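Cellobiose 2-epimerase (Caldibacillus thermoamylovorans, PDB 5ZHB) catalyses the reversible epimerization of cellobiose at C2 of its reducing-end glucose, giving glucosyl-mannose. Local coordinates at residues G246-D256 with W307-N318. Sequence-based numbering, arbitrary orientation.
Sequences GHDIEASWLID and WVQVEAMVGFYN
Two neighbouring inner helices of the (alpha/alpha)6-barrel, 245-262 and 306-323, pack here with parallel sense, and Trp253 and Glu311 meet between them; the axes of segments 246-256 and 307-318 approach to 8.0 Å at 43°. Trp253 NE1 gives its hydrogen to Glu311 OE1 (2.8 Å, 157°), nearly along the C-O axis of that oxygen, with ring and carboxylate almost coplanar. Glu311 reaches the indole edge because its chain bends at chi2 (-58°), while its OE2 turns to His376 and Arg379. OE2 of Glu250 lies 3.8 Å from that same OE2 of Glu311. Val314 CG1 sits squarely over the five-membered ring of Trp253, 3.4 Å from its centroid, a CH-pi contact. Ile249 is a knob among Glu311, Ala312, Gly315 and Phe316, its CG2 3.6 Å from Ala312 CA and its CD1 against the Phe316 ring. Gly246 brings the backbones close, its CA 4.4 Å from Val308 CA. Beside it the six-membered edge of Trp307 points at the face of His247, a T-shaped pair. At the far end Asn318 ND2 donates to Asp256 OD2 (2.9 Å), which also forms salt bridges with Lys322 and Lys260, and a water donates to Ser252 OG and Gly315 O and accepts from Asn318 ND2. The interface is knobs-into-holes, and same-sense pairing of successive inner helices is characteristic of the (alpha/alpha)6-barrel of the GlcNAc 2-epimerase family.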
ATOM      1  N   GLY A 246       8.490   7.944   2.696  1.00 20.87           N
ATOM      2  CA  GLY A 246       7.510   7.364   1.796  1.00 21.39           C
ATOM      3  C   GLY A 246       6.147   7.203   2.439  1.00 19.23           C
ATOM      4  O   GLY A 246       5.133   7.469   1.790  1.00 18.02           O
ATOM      5  N   HIS A 247       6.104   6.752   3.708  1.00 20.27           N
ATOM      6  CA  HIS A 247       4.838   6.659   4.408  1.00 21.99           C
ATOM      7  C   HIS A 247       4.163   8.027   4.521  1.00 21.79           C
ATOM      8  O   HIS A 247       2.959   8.157   4.345  1.00 18.84           O
ATOM      9  CB  HIS A 247       4.964   6.064   5.813  1.00 24.77           C
ATOM     10  CG  HIS A 247       5.131   4.588   5.843  1.00 25.50           C
ATOM     11  ND1 HIS A 247       6.391   4.015   5.903  1.00 27.69           N
ATOM     12  CD2 HIS A 247       4.237   3.593   5.905  1.00 28.35           C
ATOM     13  CE1 HIS A 247       6.245   2.688   5.927  1.00 31.86           C
ATOM     14  NE2 HIS A 247       4.951   2.416   5.938  1.00 32.24           N
ATOM     15  N   ASP A 248       4.934   9.058   4.840  1.00 21.20           N
ATOM     16  CA  ASP A 248       4.332  10.379   5.020  1.00 20.02           C
ATOM     17  C   ASP A 248       3.614  10.859   3.767  1.00 19.80           C
ATOM     18  O   ASP A 248       2.487  11.313   3.825  1.00 19.04           O
ATOM     19  CB  ASP A 248       5.397  11.352   5.491  1.00 22.51           C
ATOM     20  CG  ASP A 248       5.820  11.163   6.938  1.00 24.54           C
ATOM     21  OD1 ASP A 248       5.803  10.002   7.407  1.00 22.21           O
ATOM     22  OD2 ASP A 248       6.149  12.171   7.590  1.00 26.83           O
ATOM     23  N   ILE A 249       4.299  10.811   2.614  1.00 20.89           N
ATOM     24  CA  ILE A 249       3.752  11.395   1.412  1.00 20.19           C
ATOM     25  C   ILE A 249       2.605  10.530   0.896  1.00 19.66           C
ATOM     26  O   ILE A 249       1.618  11.046   0.370  1.00 21.81           O
ATOM     27  CB  ILE A 249       4.863  11.681   0.379  1.00 21.43           C
ATOM     28  CG1 ILE A 249       4.345  12.547  -0.751  1.00 22.28           C
ATOM     29  CG2 ILE A 249       5.544  10.406  -0.141  1.00 22.24           C
ATOM     30  CD1 ILE A 249       3.739  13.862  -0.287  1.00 21.14           C
ATOM     31  N   GLU A 250       2.707   9.207   1.097  1.00 18.81           N
ATOM     32  CA  GLU A 250       1.594   8.314   0.829  1.00 17.72           C
ATOM     33  C   GLU A 250       0.388   8.688   1.692  1.00 17.38           C
ATOM     34  O   GLU A 250      -0.706   8.831   1.170  1.00 17.93           O
ATOM     35  CB  GLU A 250       2.051   6.883   1.130  1.00 19.86           C
ATOM     36  CG  GLU A 250       0.960   5.841   0.879  1.00 20.01           C
ATOM     37  CD  GLU A 250       1.384   4.416   1.247  1.00 21.66           C
ATOM     38  OE1 GLU A 250       2.270   4.253   2.121  1.00 20.92           O
ATOM     39  OE2 GLU A 250       0.837   3.469   0.637  1.00 22.96           O
ATOM     40  N   ALA A 251       0.593   8.803   3.008  1.00 18.81           N
ATOM     41  CA  ALA A 251      -0.470   9.140   3.939  1.00 21.61           C
ATOM     42  C   ALA A 251      -1.141  10.465   3.581  1.00 21.57           C
ATOM     43  O   ALA A 251      -2.362  10.576   3.657  1.00 21.75           O
ATOM     44  CB  ALA A 251       0.091   9.222   5.340  1.00 25.76           C
ATOM     45  N   SER A 252      -0.327  11.449   3.165  1.00 22.07           N
ATOM     46  CA  SER A 252      -0.862  12.740   2.758  1.00 20.88           C
ATOM     47  C   SER A 252      -2.033  12.543   1.810  1.00 22.10           C
ATOM     48  O   SER A 252      -3.109  13.060   2.055  1.00 22.14           O
ATOM     49  CB  SER A 252       0.198  13.611   2.145  1.00 23.78           C
ATOM     50  OG  SER A 252      -0.359  14.806   1.627  1.00 26.39           O
ATOM     51  N   TRP A 253      -1.850  11.793   0.714  1.00 20.47           N
ATOM     52  CA  TRP A 253      -2.897  11.737  -0.289  1.00 18.71           C
ATOM     53  C   TRP A 253      -3.947  10.675   0.024  1.00 19.56           C
ATOM     54  O   TRP A 253      -5.109  10.861  -0.342  1.00 19.27           O
ATOM     55  CB  TRP A 253      -2.319  11.581  -1.693  1.00 22.10           C
ATOM     56  CG  TRP A 253      -1.829  10.212  -2.075  1.00 20.00           C
ATOM     57  CD1 TRP A 253      -0.568   9.727  -1.945  1.00 19.64           C
ATOM     58  CD2 TRP A 253      -2.594   9.177  -2.714  1.00 18.28           C
ATOM     59  NE1 TRP A 253      -0.506   8.437  -2.398  1.00 18.91           N
ATOM     60  CE2 TRP A 253      -1.725   8.084  -2.896  1.00 19.11           C
ATOM     61  CE3 TRP A 253      -3.912   9.061  -3.149  1.00 21.36           C
ATOM     62  CZ2 TRP A 253      -2.144   6.905  -3.505  1.00 21.30           C
ATOM     63  CZ3 TRP A 253      -4.335   7.886  -3.739  1.00 20.49           C
ATOM     64  CH2 TRP A 253      -3.443   6.841  -3.955  1.00 21.04           C
ATOM     65  N   LEU A 254      -3.565   9.616   0.747  1.00 20.86           N
ATOM     66  CA  LEU A 254      -4.558   8.653   1.232  1.00 20.49           C
ATOM     67  C   LEU A 254      -5.496   9.274   2.274  1.00 19.43           C
ATOM     68  O   LEU A 254      -6.698   9.074   2.200  1.00 20.65           O
ATOM     69  CB  LEU A 254      -3.906   7.390   1.783  1.00 20.95           C
ATOM     70  CG  LEU A 254      -3.182   6.499   0.762  1.00 20.88           C
ATOM     71  CD1 LEU A 254      -2.598   5.294   1.460  1.00 22.32           C
ATOM     72  CD2 LEU A 254      -4.066   6.050  -0.396  1.00 21.91           C
ATOM     73  N   ILE A 255      -4.968  10.023   3.241  1.00 19.62           N
ATOM     74  CA  ILE A 255      -5.855  10.720   4.178  1.00 22.31           C
ATOM     75  C   ILE A 255      -6.770  11.661   3.389  1.00 24.13           C
ATOM     76  O   ILE A 255      -7.999  11.726   3.614  1.00 22.73           O
ATOM     77  CB  ILE A 255      -5.040  11.429   5.275  1.00 23.65           C
ATOM     78  CG1 ILE A 255      -4.371  10.413   6.201  1.00 22.74           C
ATOM     79  CG2 ILE A 255      -5.905  12.427   6.058  1.00 25.34           C
ATOM     80  CD1 ILE A 255      -3.212  10.958   7.014  1.00 22.48           C
ATOM     81  N   ASP A 256      -6.200  12.357   2.390  1.00 25.20           N
ATOM     82  CA  ASP A 256      -7.004  13.288   1.609  1.00 25.08           C
ATOM     83  C   ASP A 256      -8.147  12.561   0.903  1.00 27.69           C
ATOM     84  O   ASP A 256      -9.287  13.028   0.884  1.00 25.02           O
ATOM     85  CB  ASP A 256      -6.180  14.038   0.572  1.00 28.23           C
ATOM     86  CG  ASP A 256      -6.765  15.382   0.160  1.00 31.76           C
ATOM     87  OD1 ASP A 256      -7.612  15.898   0.908  1.00 27.46           O
ATOM     88  OD2 ASP A 256      -6.400  15.874  -0.917  1.00 28.45           O
ATOM     89  N   TRP A 307       8.739   1.990  -4.132  1.00 19.02           N
ATOM     90  CA  TRP A 307       7.403   2.414  -3.725  1.00 20.43           C
ATOM     91  C   TRP A 307       7.414   3.841  -3.179  1.00 20.14           C
ATOM     92  O   TRP A 307       6.430   4.555  -3.362  1.00 18.29           O
ATOM     93  CB  TRP A 307       6.743   1.439  -2.735  1.00 18.81           C
ATOM     94  CG  TRP A 307       7.321   1.371  -1.345  1.00 19.39           C
ATOM     95  CD1 TRP A 307       8.214   0.462  -0.864  1.00 20.51           C
ATOM     96  CD2 TRP A 307       6.985   2.229  -0.236  1.00 20.11           C
ATOM     97  NE1 TRP A 307       8.491   0.714   0.451  1.00 20.71           N
ATOM     98  CE2 TRP A 307       7.753   1.797   0.862  1.00 22.16           C
ATOM     99  CE3 TRP A 307       6.117   3.321  -0.073  1.00 19.02           C
ATOM    100  CZ2 TRP A 307       7.665   2.412   2.114  1.00 22.02           C
ATOM    101  CZ3 TRP A 307       6.019   3.913   1.168  1.00 23.12           C
ATOM    102  CH2 TRP A 307       6.799   3.477   2.246  1.00 21.22           C
ATOM    103  N   VAL A 308       8.543   4.226  -2.553  1.00 18.07           N
ATOM    104  CA  VAL A 308       8.693   5.575  -2.017  1.00 19.05           C
ATOM    105  C   VAL A 308       8.628   6.612  -3.140  1.00 19.92           C
ATOM    106  O   VAL A 308       7.885   7.591  -3.046  1.00 19.70           O
ATOM    107  CB  VAL A 308       9.996   5.663  -1.195  1.00 18.74           C
ATOM    108  CG1 VAL A 308      10.300   7.106  -0.799  1.00 20.76           C
ATOM    109  CG2 VAL A 308      10.005   4.719   0.003  1.00 19.98           C
ATOM    110  N   GLN A 309       9.257   6.318  -4.277  1.00 20.79           N
ATOM    111  CA  GLN A 309       9.301   7.256  -5.379  1.00 20.12           C
ATOM    112  C   GLN A 309       7.892   7.457  -5.924  1.00 21.31           C
ATOM    113  O   GLN A 309       7.469   8.583  -6.160  1.00 19.94           O
ATOM    114  CB  GLN A 309      10.233   6.789  -6.492  1.00 20.31           C
ATOM    115  CG  GLN A 309      11.607   6.312  -6.046  1.00 21.91           C
ATOM    116  CD  GLN A 309      12.350   7.304  -5.175  1.00 21.97           C
ATOM    117  OE1 GLN A 309      12.422   8.488  -5.492  1.00 24.22           O
ATOM    118  NE2 GLN A 309      12.814   6.853  -4.022  1.00 20.16           N
ATOM    119  N   VAL A 310       7.147   6.374  -6.165  1.00 19.65           N
ATOM    120  CA  VAL A 310       5.852   6.551  -6.803  1.00 19.59           C
ATOM    121  C   VAL A 310       4.825   7.186  -5.848  1.00 18.20           C
ATOM    122  O   VAL A 310       3.949   7.902  -6.298  1.00 19.04           O
ATOM    123  CB  VAL A 310       5.283   5.235  -7.382  1.00 21.70           C
ATOM    124  CG1 VAL A 310       6.279   4.555  -8.306  1.00 21.23           C
ATOM    125  CG2 VAL A 310       4.789   4.266  -6.328  1.00 21.16           C
ATOM    126  N   GLU A 311       4.842   6.831  -4.566  1.00 18.58           N
ATOM    127  CA  GLU A 311       3.971   7.496  -3.595  1.00 18.66           C
ATOM    128  C   GLU A 311       4.300   8.989  -3.540  1.00 18.54           C
ATOM    129  O   GLU A 311       3.407   9.803  -3.358  1.00 18.88           O
ATOM    130  CB  GLU A 311       4.038   6.881  -2.200  1.00 18.95           C
ATOM    131  CG  GLU A 311       3.482   5.456  -2.149  1.00 19.73           C
ATOM    132  CD  GLU A 311       2.060   5.252  -2.590  1.00 19.31           C
ATOM    133  OE1 GLU A 311       1.295   6.234  -2.514  1.00 20.42           O
ATOM    134  OE2 GLU A 311       1.709   4.116  -3.050  1.00 21.44           O
ATOM    135  N   ALA A 312       5.570   9.352  -3.648  1.00 20.31           N
ATOM    136  CA  ALA A 312       5.928  10.773  -3.674  1.00 22.12           C
ATOM    137  C   ALA A 312       5.336  11.451  -4.914  1.00 23.34           C
ATOM    138  O   ALA A 312       4.810  12.570  -4.835  1.00 23.50           O
ATOM    139  CB  ALA A 312       7.428  10.926  -3.599  1.00 22.98           C
ATOM    140  N   MET A 313       5.371  10.767  -6.065  1.00 20.04           N
ATOM    141  CA  MET A 313       4.798  11.361  -7.276  1.00 21.20           C
ATOM    142  C   MET A 313       3.304  11.594  -7.077  1.00 20.91           C
ATOM    143  O   MET A 313       2.787  12.665  -7.417  1.00 20.73           O
ATOM    144  CB  MET A 313       5.081  10.547  -8.552  1.00 19.52           C
ATOM    145  CG  MET A 313       6.508  10.692  -9.023  1.00 20.46           C
ATOM    146  SD  MET A 313       6.962   9.794 -10.527  1.00 22.74           S
ATOM    147  CE  MET A 313       6.995   8.064 -10.027  1.00 23.96           C
ATOM    148  N   VAL A 314       2.588  10.644  -6.466  1.00 19.04           N
ATOM    149  CA  VAL A 314       1.156  10.820  -6.317  1.00 18.27           C
ATOM    150  C   VAL A 314       0.894  11.939  -5.296  1.00 19.91           C
ATOM    151  O   VAL A 314       0.083  12.823  -5.536  1.00 21.34           O
ATOM    152  CB  VAL A 314       0.408   9.520  -5.964  1.00 19.24           C
ATOM    153  CG1 VAL A 314      -1.084   9.761  -5.747  1.00 19.56           C
ATOM    154  CG2 VAL A 314       0.628   8.462  -7.048  1.00 20.52           C
ATOM    155  N   GLY A 315       1.566  11.884  -4.150  1.00 21.90           N
ATOM    156  CA  GLY A 315       1.268  12.788  -3.059  1.00 23.77           C
ATOM    157  C   GLY A 315       1.623  14.217  -3.452  1.00 23.53           C
ATOM    158  O   GLY A 315       0.884  15.131  -3.128  1.00 22.12           O
ATOM    159  N   PHE A 316       2.717  14.362  -4.196  1.00 24.59           N
ATOM    160  CA  PHE A 316       3.153  15.675  -4.659  1.00 25.10           C
ATOM    161  C   PHE A 316       2.183  16.234  -5.691  1.00 25.08           C
ATOM    162  O   PHE A 316       1.880  17.433  -5.647  1.00 26.81           O
ATOM    163  CB  PHE A 316       4.598  15.633  -5.125  1.00 21.92           C
ATOM    164  CG  PHE A 316       5.675  15.527  -4.058  1.00 21.38           C
ATOM    165  CD1 PHE A 316       5.491  15.941  -2.737  1.00 21.99           C
ATOM    166  CD2 PHE A 316       6.923  15.051  -4.404  1.00 19.50           C
ATOM    167  CE1 PHE A 316       6.523  15.836  -1.807  1.00 21.45           C
ATOM    168  CE2 PHE A 316       7.959  14.974  -3.480  1.00 19.03           C
ATOM    169  CZ  PHE A 316       7.745  15.339  -2.181  1.00 23.08           C
ATOM    170  N   TYR A 317       1.646  15.383  -6.568  1.00 23.02           N
ATOM    171  CA  TYR A 317       0.674  15.837  -7.546  1.00 22.68           C
ATOM    172  C   TYR A 317      -0.649  16.246  -6.887  1.00 26.71           C
ATOM    173  O   TYR A 317      -1.286  17.229  -7.288  1.00 23.34           O
ATOM    174  CB  TYR A 317       0.482  14.810  -8.666  1.00 22.47           C
ATOM    175  CG  TYR A 317      -0.386  15.414  -9.746  1.00 26.46           C
ATOM    176  CD1 TYR A 317       0.113  16.390 -10.603  1.00 29.28           C
ATOM    177  CD2 TYR A 317      -1.725  15.077  -9.848  1.00 28.60           C
ATOM    178  CE1 TYR A 317      -0.686  16.972 -11.576  1.00 31.82           C
ATOM    179  CE2 TYR A 317      -2.536  15.667 -10.799  1.00 36.02           C
ATOM    180  CZ  TYR A 317      -2.020  16.624 -11.657  1.00 36.41           C
ATOM    181  OH  TYR A 317      -2.852  17.167 -12.592  1.00 41.13           O
ATOM    182  N   ASN A 318      -1.098  15.472  -5.887  1.00 24.32           N
ATOM    183  CA  ASN A 318      -2.258  15.843  -5.089  1.00 22.92           C
ATOM    184  C   ASN A 318      -2.045  17.222  -4.461  1.00 23.21           C
ATOM    185  O   ASN A 318      -2.920  18.086  -4.543  1.00 28.31           O
ATOM    186  CB  ASN A 318      -2.518  14.805  -3.984  1.00 21.81           C
ATOM    187  CG  ASN A 318      -3.826  15.007  -3.250  1.00 23.02           C
ATOM    188  OD1 ASN A 318      -4.901  14.924  -3.846  1.00 23.09           O
ATOM    189  ND2 ASN A 318      -3.758  15.238  -1.946  1.00 24.99           N
TER
HETATM  190  O   HOH W   1      -0.907  15.057  -0.964  1.00 23.92           O